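Local structure of extracellular solute-binding protein, family 3 (Methylophaga aminisulfidivorans MP, 5SV6) at residues Y124-K136 / V223-E237. The protein is of unknown function, has the architecture of a periplasmic solute-binding protein of family 3, and is probably associated with bacterial methanol dehydrogenase. Numbering follows the deposited sequence.
Sequences YKSGYAFIYPADK and VKSASVPLKMVVSEE
Lys125, its chain fully extended, carries NZ to 2.8 Å from Glu237 OE2 in a salt bridge, NZ coming from above the carboxylate plane; Arg248 shares the same oxygen. Gly127, lacking a side chain, lets Val234 CG1 pack against its CA. From Tyr128 onward the backbones pair: Tyr128 O accepts a nearly straight bond from Ser235 N, then Phe130 with Val233 and Tyr132 with Lys231 each exchange two N-H···O bonds. The methyl of Ala129 packs directly on Met232, a selenomethionine, whose CG lies 3.6 Å from Ala129 CB; a small residue suits so close a neighbour. The Phe130 ring brings CE2 to 3.3 Å from Ser235 OG, which is hydrogen-bonded to His213. Ile131 uses both its branches: CG1 lies beside Met232 and carries CD1 tip to tip with Val223 CG2, 3.9 Å away, joining strand to helix 216-224, while CG2 rests on Leu230 CD1. At Tyr132 a chi1 of 53° lays the ring alongside Lys231, whose CB makes a CH-pi contact over one face, 4.1 Å from the centroid; the long lysine chain continues past CE2 and OH, bringing NZ to a water that the phenol also holds, the ammonium only weakly. Ala134 N closes the pairing on Pro229 O at 3.0 Å. Strands 118-133 and 230-234 thus form a twisted antiparallel pair within the mixed sheet of a periplasmic-binding-protein fold.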
ATOM      1  N   TYR A 124      -2.929  -8.995   7.903  1.00  9.58           N
ATOM      2  CA  TYR A 124      -2.729  -7.763   8.681  1.00 11.77           C
ATOM      3  C   TYR A 124      -3.725  -6.680   8.328  1.00  9.96           C
ATOM      4  O   TYR A 124      -4.455  -6.781   7.353  1.00  9.28           O
ATOM      5  CB  TYR A 124      -1.297  -7.207   8.572  1.00  9.32           C
ATOM      6  CG  TYR A 124      -0.863  -6.670   7.208  1.00 10.45           C
ATOM      7  CD1 TYR A 124      -0.597  -5.314   7.022  1.00 11.09           C
ATOM      8  CD2 TYR A 124      -0.671  -7.522   6.130  1.00  9.14           C
ATOM      9  CE1 TYR A 124      -0.181  -4.822   5.786  1.00  9.54           C
ATOM     10  CE2 TYR A 124      -0.247  -7.047   4.897  1.00  8.70           C
ATOM     11  CZ  TYR A 124      -0.001  -5.697   4.730  1.00 11.45           C
ATOM     12  OH  TYR A 124       0.430  -5.233   3.502  1.00 11.17           O
ATOM     13  N   LYS A 125      -3.713  -5.624   9.123  1.00 10.06           N
ATOM     14  CA  LYS A 125      -4.519  -4.448   8.845  1.00 10.44           C
ATOM     15  C   LYS A 125      -3.627  -3.222   9.026  1.00 10.45           C
ATOM     16  O   LYS A 125      -2.861  -3.124   9.993  1.00 10.77           O
ATOM     17  CB  LYS A 125      -5.718  -4.409   9.801  1.00 10.51           C
ATOM     18  CG  LYS A 125      -6.742  -3.279   9.551  1.00  9.89           C
ATOM     19  CD  LYS A 125      -7.841  -3.342  10.624  1.00 12.38           C
ATOM     20  CE  LYS A 125      -8.881  -2.246  10.441  1.00 13.39           C
ATOM     21  NZ  LYS A 125     -10.000  -2.401  11.404  1.00 14.45           N
ATOM     22  N   SER A 126      -3.691  -2.293   8.083  1.00 10.20           N
ATOM     23  CA  SER A 126      -2.951  -1.048   8.252  1.00  8.75           C
ATOM     24  C   SER A 126      -3.804   0.104   7.750  1.00  8.99           C
ATOM     25  O   SER A 126      -4.979  -0.077   7.462  1.00  7.80           O
ATOM     26  CB  SER A 126      -1.599  -1.110   7.533  1.00  8.65           C
ATOM     27  OG  SER A 126      -0.753  -0.070   7.984  1.00 10.97           O
ATOM     28  N   GLY A 127      -3.230   1.295   7.684  1.00  9.59           N
ATOM     29  CA  GLY A 127      -3.997   2.443   7.241  1.00 10.42           C
ATOM     30  C   GLY A 127      -3.171   3.477   6.513  1.00  8.78           C
ATOM     31  O   GLY A 127      -1.940   3.428   6.526  1.00  9.08           O
ATOM     32  N   TYR A 128      -3.868   4.396   5.852  1.00  8.71           N
ATOM     33  CA  TYR A 128      -3.259   5.594   5.297  1.00  8.90           C
ATOM     34  C   TYR A 128      -2.803   6.431   6.480  1.00  8.99           C
ATOM     35  O   TYR A 128      -3.405   6.367   7.544  1.00  8.67           O
ATOM     36  CB  TYR A 128      -4.279   6.354   4.427  1.00  9.61           C
ATOM     37  CG  TYR A 128      -4.455   5.682   3.092  1.00  9.49           C
ATOM     38  CD1 TYR A 128      -5.269   4.568   2.958  1.00 11.57           C
ATOM     39  CD2 TYR A 128      -3.759   6.128   1.974  1.00 11.74           C
ATOM     40  CE1 TYR A 128      -5.393   3.918   1.747  1.00 11.49           C
ATOM     41  CE2 TYR A 128      -3.882   5.492   0.761  1.00 10.99           C
ATOM     42  CZ  TYR A 128      -4.697   4.385   0.653  1.00 13.81           C
ATOM     43  OH  TYR A 128      -4.820   3.743  -0.559  1.00 13.80           O
ATOM     44  N   ALA A 129      -1.728   7.193   6.297  1.00  8.61           N
ATOM     45  CA  ALA A 129      -1.133   7.947   7.401  1.00  9.56           C
ATOM     46  C   ALA A 129      -0.635   9.320   6.967  1.00  8.62           C
ATOM     47  O   ALA A 129      -0.134   9.478   5.856  1.00  8.53           O
ATOM     48  CB  ALA A 129       0.025   7.156   8.030  1.00  8.38           C
ATOM     49  N   PHE A 130      -0.773  10.298   7.861  1.00  7.89           N
ATOM     50  CA  PHE A 130      -0.168  11.617   7.693  1.00  7.95           C
ATOM     51  C   PHE A 130       1.311  11.543   8.007  1.00  9.59           C
ATOM     52  O   PHE A 130       1.710  10.978   9.025  1.00 10.75           O
ATOM     53  CB  PHE A 130      -0.829  12.628   8.625  1.00  8.73           C
ATOM     54  CG  PHE A 130      -2.289  12.799   8.371  1.00 10.70           C
ATOM     55  CD1 PHE A 130      -2.732  13.642   7.358  1.00 10.07           C
ATOM     56  CD2 PHE A 130      -3.220  12.103   9.125  1.00 11.03           C
ATOM     57  CE1 PHE A 130      -4.079  13.785   7.102  1.00 10.27           C
ATOM     58  CE2 PHE A 130      -4.570  12.248   8.885  1.00 11.81           C
ATOM     59  CZ  PHE A 130      -5.002  13.095   7.877  1.00 11.11           C
ATOM     60  N   ILE A 131       2.123  12.106   7.122  1.00  8.62           N
ATOM     61  CA  ILE A 131       3.564  12.069   7.274  1.00  9.04           C
ATOM     62  C   ILE A 131       4.105  13.491   7.155  1.00  8.89           C
ATOM     63  O   ILE A 131       3.946  14.128   6.117  1.00 10.07           O
ATOM     64  CB  ILE A 131       4.192  11.150   6.211  1.00  8.46           C
ATOM     65  CG1 ILE A 131       3.767   9.695   6.468  1.00  7.64           C
ATOM     66  CG2 ILE A 131       5.716  11.290   6.211  1.00 10.44           C
ATOM     67  CD1 ILE A 131       3.989   8.741   5.289  1.00 10.53           C
ATOM     68  N   TYR A 132       4.739  13.982   8.219  1.00  7.74           N
ATOM     69  CA  TYR A 132       5.179  15.370   8.288  1.00  9.56           C
ATOM     70  C   TYR A 132       6.413  15.516   9.188  1.00 12.05           C
ATOM     71  O   TYR A 132       6.743  14.592   9.934  1.00 14.14           O
ATOM     72  CB  TYR A 132       4.022  16.271   8.761  1.00 10.93           C
ATOM     73  CG  TYR A 132       3.364  15.847  10.050  1.00 12.84           C
ATOM     74  CD1 TYR A 132       2.327  14.931  10.050  1.00 13.88           C
ATOM     75  CD2 TYR A 132       3.763  16.385  11.269  1.00 14.60           C
ATOM     76  CE1 TYR A 132       1.715  14.538  11.234  1.00 14.86           C
ATOM     77  CE2 TYR A 132       3.162  16.003  12.455  1.00 15.35           C
ATOM     78  CZ  TYR A 132       2.137  15.083  12.431  1.00 19.69           C
ATOM     79  OH  TYR A 132       1.528  14.702  13.609  1.00 21.82           O
ATOM     80  N   PRO A 133       7.118  16.664   9.114  1.00 12.21           N
ATOM     81  CA  PRO A 133       8.354  16.741   9.902  1.00 15.52           C
ATOM     82  C   PRO A 133       8.081  16.752  11.398  1.00 14.24           C
ATOM     83  O   PRO A 133       7.142  17.406  11.846  1.00 14.32           O
ATOM     84  CB  PRO A 133       8.972  18.081   9.470  1.00 16.45           C
ATOM     85  CG  PRO A 133       8.402  18.340   8.120  1.00 14.82           C
ATOM     86  CD  PRO A 133       6.977  17.826   8.218  1.00 14.61           C
ATOM     87  N   ALA A 134       8.878  16.009  12.152  1.00 14.79           N
ATOM     88  CA  ALA A 134       8.721  15.993  13.594  1.00 18.18           C
ATOM     89  C   ALA A 134       9.355  17.259  14.144  1.00 20.88           C
ATOM     90  O   ALA A 134      10.122  17.929  13.440  1.00 21.31           O
ATOM     91  CB  ALA A 134       9.376  14.758  14.189  1.00 20.54           C
ATOM     92  N   ASP A 135       9.018  17.594  15.385  1.00 24.31           N
ATOM     93  CA  ASP A 135       9.664  18.687  16.110  1.00 24.98           C
ATOM     94  C   ASP A 135       9.412  20.066  15.494  1.00 26.98           C
ATOM     95  O   ASP A 135      10.195  20.998  15.703  1.00 25.87           O
ATOM     96  CB  ASP A 135      11.174  18.433  16.236  1.00 28.00           C
ATOM     97  CG  ASP A 135      11.490  17.093  16.877  1.00 29.35           C
ATOM     98  OD1 ASP A 135      10.966  16.824  17.978  1.00 30.81           O
ATOM     99  OD2 ASP A 135      12.248  16.300  16.270  1.00 33.60           O
ATOM    100  N   LYS A 136       8.329  20.195  14.734  1.00 24.77           N
ATOM    101  CA  LYS A 136       7.955  21.488  14.179  1.00 23.83           C
ATOM    102  C   LYS A 136       6.689  22.001  14.846  1.00 24.46           C
ATOM    103  O   LYS A 136       6.082  22.963  14.383  1.00 21.89           O
ATOM    104  CB  LYS A 136       7.764  21.402  12.667  1.00 23.85           C
ATOM    105  CG  LYS A 136       8.994  20.915  11.931  1.00 28.81           C
ATOM    106  CD  LYS A 136      10.130  21.930  12.010  1.00 30.49           C
ATOM    107  CE  LYS A 136      11.397  21.383  11.371  1.00 32.02           C
ATOM    108  NZ  LYS A 136      12.042  20.352  12.236  1.00 29.97           N
ATOM    109  N   VAL A 223      10.104   6.315   5.705  1.00 11.08           N
ATOM    110  CA  VAL A 223       9.971   7.170   6.880  1.00 14.24           C
ATOM    111  C   VAL A 223      11.080   6.840   7.891  1.00 16.24           C
ATOM    112  O   VAL A 223      11.712   7.733   8.449  1.00 18.02           O
ATOM    113  CB  VAL A 223       8.588   7.033   7.546  1.00 12.11           C
ATOM    114  CG1 VAL A 223       8.560   7.824   8.852  1.00 15.40           C
ATOM    115  CG2 VAL A 223       7.483   7.520   6.607  1.00 10.97           C
ATOM    116  N   LYS A 224      11.340   5.558   8.105  1.00 16.95           N
ATOM    117  CA  LYS A 224      12.439   5.167   8.989  1.00 18.82           C
ATOM    118  C   LYS A 224      13.809   5.668   8.518  1.00 20.66           C
ATOM    119  O   LYS A 224      14.573   6.239   9.296  1.00 22.61           O
ATOM    120  CB  LYS A 224      12.477   3.653   9.166  1.00 20.40           C
ATOM    121  CG  LYS A 224      13.634   3.183  10.047  1.00 25.71           C
ATOM    122  CD  LYS A 224      13.569   1.686  10.246  1.00 26.98           C
ATOM    123  CE  LYS A 224      12.184   1.268  10.704  1.00 26.88           C
ATOM    124  NZ  LYS A 224      11.974  -0.197  10.540  1.00 27.88           N
ATOM    125  N   SER A 225      14.118   5.464   7.246  1.00 19.13           N
ATOM    126  CA  SER A 225      15.420   5.861   6.721  1.00 19.96           C
ATOM    127  C   SER A 225      15.519   7.347   6.358  1.00 20.98           C
ATOM    128  O   SER A 225      16.545   7.790   5.829  1.00 20.40           O
ATOM    129  CB  SER A 225      15.806   4.985   5.521  1.00 20.80           C
ATOM    130  OG  SER A 225      14.934   5.197   4.420  1.00 21.97           O
ATOM    131  N   ALA A 226      14.466   8.112   6.648  1.00 17.38           N
ATOM    132  CA  ALA A 226      14.409   9.524   6.286  1.00 17.88           C
ATOM    133  C   ALA A 226      15.611  10.282   6.839  1.00 20.96           C
ATOM    134  O   ALA A 226      16.103   9.960   7.917  1.00 19.45           O
ATOM    135  CB  ALA A 226      13.113  10.155   6.793  1.00 18.23           C
ATOM    136  N   SER A 227      16.073  11.286   6.099  1.00 19.30           N
ATOM    137  CA  SER A 227      17.249  12.051   6.500  1.00 21.42           C
ATOM    138  C   SER A 227      16.902  13.113   7.551  1.00 25.74           C
ATOM    139  O   SER A 227      17.779  13.619   8.251  1.00 23.31           O
ATOM    140  CB  SER A 227      17.957  12.662   5.280  1.00 21.82           C
ATOM    141  OG  SER A 227      17.166  13.658   4.656  1.00 24.46           O
ATOM    142  N   VAL A 228      15.614  13.429   7.674  1.00 22.03           N
ATOM    143  CA  VAL A 228      15.142  14.264   8.775  1.00 21.56           C
ATOM    144  C   VAL A 228      14.035  13.519   9.505  1.00 19.42           C
ATOM    145  O   VAL A 228      13.302  12.746   8.886  1.00 18.19           O
ATOM    146  CB  VAL A 228      14.611  15.630   8.298  1.00 22.26           C
ATOM    147  CG1 VAL A 228      15.746  16.493   7.766  1.00 24.93           C
ATOM    148  CG2 VAL A 228      13.502  15.457   7.257  1.00 20.01           C
ATOM    149  N   PRO A 229      13.914  13.738  10.828  1.00 20.10           N
ATOM    150  CA  PRO A 229      12.948  12.950  11.599  1.00 19.48           C
ATOM    151  C   PRO A 229      11.522  13.248  11.144  1.00 16.59           C
ATOM    152  O   PRO A 229      11.149  14.414  11.055  1.00 16.40           O
ATOM    153  CB  PRO A 229      13.152  13.446  13.035  1.00 18.21           C
ATOM    154  CG  PRO A 229      14.502  14.077  13.045  1.00 21.76           C
ATOM    155  CD  PRO A 229      14.681  14.660  11.680  1.00 21.42           C
ATOM    156  N   LEU A 230      10.750  12.205  10.857  1.00 15.40           N
ATOM    157  CA  LEU A 230       9.374  12.384  10.412  1.00 16.14           C
ATOM    158  C   LEU A 230       8.412  11.744  11.395  1.00 15.03           C
ATOM    159  O   LEU A 230       8.754  10.779  12.081  1.00 15.19           O
ATOM    160  CB  LEU A 230       9.164  11.756   9.029  1.00 12.32           C
ATOM    161  CG  LEU A 230      10.036  12.270   7.876  1.00 16.02           C
ATOM    162  CD1 LEU A 230       9.656  11.555   6.583  1.00 13.20           C
ATOM    163  CD2 LEU A 230       9.920  13.781   7.693  1.00 14.01           C
ATOM    164  N   LYS A 231       7.207  12.288  11.459  1.00 12.99           N
ATOM    165  CA  LYS A 231       6.128  11.647  12.176  1.00 14.47           C
ATOM    166  C   LYS A 231       5.255  10.935  11.168  1.00 15.11           C
ATOM    167  O   LYS A 231       5.047  11.441  10.063  1.00 12.90           O
ATOM    168  CB  LYS A 231       5.287  12.682  12.927  1.00 18.00           C
ATOM    169  CG  LYS A 231       5.910  13.162  14.229  1.00 22.82           C
ATOM    170  CD  LYS A 231       4.846  13.743  15.163  1.00 28.06           C
ATOM    171  CE  LYS A 231       3.884  12.663  15.647  1.00 23.14           C
ATOM    172  NZ  LYS A 231       2.904  13.191  16.638  1.00 31.59           N
HETATM  173  N   MSE A 232       4.746   9.766  11.548  1.00 13.66           N
HETATM  174  CA  MSE A 232       3.763   9.057  10.738  1.00 11.40           C
HETATM  175  C   MSE A 232       2.543   8.730  11.603  1.00 14.35           C
HETATM  176  O   MSE A 232       2.594   7.863  12.479  1.00 14.39           O
HETATM  177  CB  MSE A 232       4.370   7.784  10.133  1.00 11.75           C
HETATM  178  CG  MSE A 232       3.423   7.061   9.168  1.00 13.38           C
HETATM  179 SE   MSE A 232       4.244   5.541   8.230  1.00 27.60          SE
HETATM  180  CE  MSE A 232       4.818   4.522   9.779  1.00 13.79           C
ATOM    181  N   VAL A 233       1.454   9.449  11.374  1.00 10.91           N
ATOM    182  CA  VAL A 233       0.264   9.320  12.193  1.00 11.21           C
ATOM    183  C   VAL A 233      -0.823   8.621  11.395  1.00 11.00           C
ATOM    184  O   VAL A 233      -1.306   9.163  10.403  1.00  9.36           O
ATOM    185  CB  VAL A 233      -0.242  10.710  12.649  1.00 11.41           C
ATOM    186  CG1 VAL A 233      -1.521  10.574  13.466  1.00  9.86           C
ATOM    187  CG2 VAL A 233       0.842  11.433  13.451  1.00 10.82           C
ATOM    188  N   VAL A 234      -1.195   7.415  11.818  1.00 11.66           N
ATOM    189  CA  VAL A 234      -2.190   6.632  11.092  1.00 11.56           C
ATOM    190  C   VAL A 234      -3.591   7.228  11.227  1.00 11.87           C
ATOM    191  O   VAL A 234      -4.019   7.584  12.335  1.00 11.43           O
ATOM    192  CB  VAL A 234      -2.215   5.167  11.579  1.00 12.64           C
ATOM    193  CG1 VAL A 234      -3.247   4.385  10.813  1.00 13.40           C
ATOM    194  CG2 VAL A 234      -0.827   4.528  11.435  1.00 11.74           C
ATOM    195  N   SER A 235      -4.304   7.339  10.107  1.00  9.65           N
ATOM    196  CA  SER A 235      -5.648   7.922  10.116  1.00 11.17           C
ATOM    197  C   SER A 235      -6.637   7.083  10.915  1.00 12.59           C
ATOM    198  O   SER A 235      -6.398   5.905  11.170  1.00 10.11           O
ATOM    199  CB  SER A 235      -6.195   8.077   8.694  1.00 11.68           C
ATOM    200  OG  SER A 235      -5.795   9.300   8.116  1.00 12.41           O
ATOM    201  N   GLU A 236      -7.745   7.711  11.299  1.00 11.38           N
ATOM    202  CA  GLU A 236      -8.866   7.013  11.918  1.00 15.34           C
ATOM    203  C   GLU A 236      -9.471   6.046  10.896  1.00 16.26           C
ATOM    204  O   GLU A 236      -9.363   6.274   9.688  1.00 15.34           O
ATOM    205  CB  GLU A 236      -9.907   8.029  12.426  1.00 15.95           C
ATOM    206  CG  GLU A 236      -9.438   8.793  13.677  1.00 20.50           C
ATOM    207  CD  GLU A 236     -10.233  10.075  13.961  1.00 21.11           C
ATOM    208  OE1 GLU A 236     -11.244  10.340  13.277  1.00 21.24           O
ATOM    209  OE2 GLU A 236      -9.826  10.828  14.871  1.00 23.58           O
ATOM    210  N   GLU A 237     -10.104   4.975  11.372  1.00 16.17           N
ATOM    211  CA  GLU A 237     -10.646   3.946  10.467  1.00 14.96           C
ATOM    212  C   GLU A 237     -11.611   4.512   9.429  1.00 15.68           C
ATOM    213  O   GLU A 237     -11.513   4.204   8.236  1.00 12.74           O
ATOM    214  CB  GLU A 237     -11.322   2.808  11.248  1.00 15.49           C
ATOM    215  CG  GLU A 237     -11.855   1.681  10.349  1.00 15.55           C
ATOM    216  CD  GLU A 237     -12.141   0.393  11.103  1.00 18.11           C
ATOM    217  OE1 GLU A 237     -12.455   0.458  12.309  1.00 19.90           O
ATOM    218  OE2 GLU A 237     -12.044  -0.693  10.489  1.00 19.38           O
TER
HETATM  219  O   HOH W   1       1.054  15.948  15.850  1.00 27.61           O
HETATM  220  O   HOH W   2      12.082  17.094  11.308  1.00 19.60           O